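Local coordinates for protein glutathione S-transferase (Bombyx mori, PDB 3AY8) that probably transfers glutathione to electrophilic substrates, acting as a homodimeric cytosolic glutathione transferase, at residues S3-H8 and Q30-N35. Numbering follows the deposited sequence. Where two conformers were deposited one is given.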
loop_
_atom_site.group_PDB
_atom_site.type_symbol
_atom_site.label_atom_id
_atom_site.label_comp_id
_atom_site.label_asym_id
_atom_site.label_seq_id
_atom_site.Cartn_x
_atom_site.Cartn_y
_atom_site.Cartn_z
ATOM N N SER A 3 -1.590 20.883 20.364
ATOM C CA SER A 3 -1.901 21.176 18.968
ATOM C C SER A 3 -1.543 19.989 18.063
ATOM O O SER A 3 -0.538 19.324 18.276
ATOM C CB SER A 3 -1.147 22.429 18.523
ATOM O OG SER A 3 -1.638 22.897 17.281
ATOM N N LEU A 4 -2.380 19.728 17.066
ATOM C CA LEU A 4 -2.131 18.687 16.074
ATOM C C LEU A 4 -0.949 19.080 15.169
ATOM O O LEU A 4 -0.919 20.189 14.633
ATOM C CB LEU A 4 -3.411 18.472 15.266
ATOM C CG LEU A 4 -3.522 17.328 14.261
ATOM C CD1 LEU A 4 -3.521 15.966 14.938
ATOM C CD2 LEU A 4 -4.779 17.501 13.429
ATOM N N LYS A 5 0.025 18.181 15.013
ATOM C CA LYS A 5 1.225 18.473 14.224
ATOM C C LYS A 5 1.542 17.457 13.108
ATOM O O LYS A 5 1.467 16.241 13.312
ATOM C CB LYS A 5 2.432 18.631 15.155
ATOM C CG LYS A 5 3.706 19.089 14.456
ATOM C CD LYS A 5 4.374 20.254 15.182
ATOM C CE LYS A 5 5.193 19.818 16.393
ATOM N NZ LYS A 5 6.140 20.906 16.835
ATOM N N LEU A 6 1.906 17.970 11.935
ATOM C CA LEU A 6 2.381 17.135 10.825
ATOM C C LEU A 6 3.834 17.451 10.504
ATOM O O LEU A 6 4.169 18.602 10.223
ATOM C CB LEU A 6 1.511 17.331 9.578
ATOM C CG LEU A 6 1.834 16.433 8.372
ATOM C CD1 LEU A 6 1.411 14.997 8.636
ATOM C CD2 LEU A 6 1.185 16.942 7.108
ATOM N N TYR A 7 4.694 16.437 10.579
ATOM C CA TYR A 7 6.067 16.565 10.105
ATOM C C TYR A 7 6.085 16.235 8.613
ATOM O O TYR A 7 5.750 15.112 8.212
ATOM C CB TYR A 7 7.016 15.669 10.903
ATOM C CG TYR A 7 7.103 16.086 12.362
ATOM C CD1 TYR A 7 8.136 16.922 12.807
ATOM C CD2 TYR A 7 6.131 15.685 13.285
ATOM C CE1 TYR A 7 8.213 17.327 14.143
ATOM C CE2 TYR A 7 6.197 16.081 14.620
ATOM C CZ TYR A 7 7.240 16.905 15.036
ATOM O OH TYR A 7 7.316 17.298 16.347
ATOM N N HIS A 8 6.489 17.221 7.810
ATOM C CA HIS A 8 6.149 17.258 6.387
ATOM C C HIS A 8 7.347 17.633 5.529
ATOM O O HIS A 8 8.107 18.553 5.864
ATOM C CB HIS A 8 4.995 18.261 6.178
ATOM C CG HIS A 8 4.563 18.434 4.752
ATOM N ND1 HIS A 8 4.416 19.677 4.164
ATOM C CD2 HIS A 8 4.217 17.528 3.804
ATOM C CE1 HIS A 8 4.003 19.525 2.916
ATOM N NE2 HIS A 8 3.878 18.233 2.673
ATOM N N GLN A 30 -0.447 22.271 12.786
ATOM C CA GLN A 30 0.916 22.789 12.766
ATOM C C GLN A 30 1.715 21.967 11.770
ATOM O O GLN A 30 1.603 20.734 11.741
ATOM C CB GLN A 30 1.579 22.666 14.135
ATOM C CG GLN A 30 1.259 23.772 15.124
ATOM C CD GLN A 30 2.156 23.720 16.361
ATOM O OE1 GLN A 30 3.367 23.489 16.265
ATOM N NE2 GLN A 30 1.564 23.933 17.524
ATOM N N ILE A 31 2.516 22.645 10.961
ATOM C CA ILE A 31 3.306 21.977 9.953
ATOM C C ILE A 31 4.766 22.252 10.233
ATOM O O ILE A 31 5.222 23.401 10.158
ATOM C CB ILE A 31 2.947 22.439 8.520
ATOM C CG1 ILE A 31 1.475 22.135 8.204
ATOM C CG2 ILE A 31 3.889 21.780 7.484
ATOM C CD1 ILE A 31 0.989 22.745 6.925
ATOM N N GLU A 32 5.479 21.201 10.601
ATOM C CA GLU A 32 6.918 21.276 10.784
ATOM C C GLU A 32 7.593 20.749 9.523
ATOM O O GLU A 32 7.479 19.565 9.215
ATOM C CB GLU A 32 7.335 20.442 11.992
ATOM C CG GLU A 32 8.825 20.462 12.265
ATOM C CD GLU A 32 9.204 21.473 13.318
ATOM O OE1 GLU A 32 8.998 21.184 14.516
ATOM O OE2 GLU A 32 9.707 22.552 12.946
ATOM N N ILE A 33 8.280 21.633 8.799
ATOM C CA ILE A 33 8.968 21.264 7.573
ATOM C C ILE A 33 10.225 20.471 7.918
ATOM O O ILE A 33 11.035 20.897 8.745
ATOM C CB ILE A 33 9.306 22.499 6.690
ATOM C CG1 ILE A 33 8.029 23.273 6.297
ATOM C CG2 ILE A 33 10.118 22.090 5.458
ATOM C CD1 ILE A 33 6.992 22.441 5.467
ATOM N N VAL A 34 10.360 19.304 7.298
ATOM C CA VAL A 34 11.485 18.406 7.533
ATOM C C VAL A 34 12.181 18.222 6.191
ATOM O O VAL A 34 11.655 17.561 5.297
ATOM C CB VAL A 34 11.007 17.037 8.118
ATOM C CG1 VAL A 34 12.177 16.081 8.345
ATOM C CG2 VAL A 34 10.243 17.242 9.424
ATOM N N ASN A 35 13.351 18.835 6.041
ATOM C CA ASN A 35 14.113 18.712 4.806
ATOM C C ASN A 35 14.906 17.407 4.796
ATOM O O ASN A 35 16.002 17.325 5.356
ATOM C CB ASN A 35 15.033 19.922 4.608
ATOM C CG ASN A 35 15.743 19.906 3.268
ATOM O OD1 ASN A 35 15.743 18.900 2.554
ATOM N ND2 ASN A 35 16.357 21.029 2.916
#
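K5, Y7 and E32 meet on one face of a parallel strand pair, 5-8 beside 30-33, whose backbones are laced by five hydrogen bonds. The bonds run in the alternating parallel pattern: Q30 N to L4 O, then Q30 O from L6 N at 2.8 Å, the straightest of the set at 173°. L6 O takes E32 N, E32 O takes H8 N, and H8 O closes the ladder by accepting V34 N at 2.8 Å.

Outward from the strand, E32 CB lies 3.7 Å from Y7 CD1, and E32 CG, set anti to the backbone N (chi1 -180°), stays close to the Y7 ring, 3.6 Å from Y7 CD1. The chain then bends at chi2, which in the conformer described carries E32 OE1 back towards K5 NZ in a long and so weak salt bridge of 3.7 Å; OE1 also makes a weak hydrogen bond to S45 OG. Carboxylate and phenol ring are turned 33° apart. V34 CG2 reaches the Y7 ring in its plane, at the edge, and sits 3.9 Å from Y7 CB. Nearer the start, K5 CD passes 3.6 Å from Q30 OE1 in one conformer of Q30.

On the other face, H8 CB packs 3.9 Å from I31 CG2, with the I33 side chain alongside the imidazole.

Strands 5-8 and 30-33 form, with helix 13-25, the first beta-alpha-beta unit of the thioredoxin-like domain. The helix covers H8 and I31 through L19; Y7 and V34 face helix 44-49, and strand 57-60 pairs antiparallel with the far edge of 5-8, leaving 30-33 outermost in this chain's sheet.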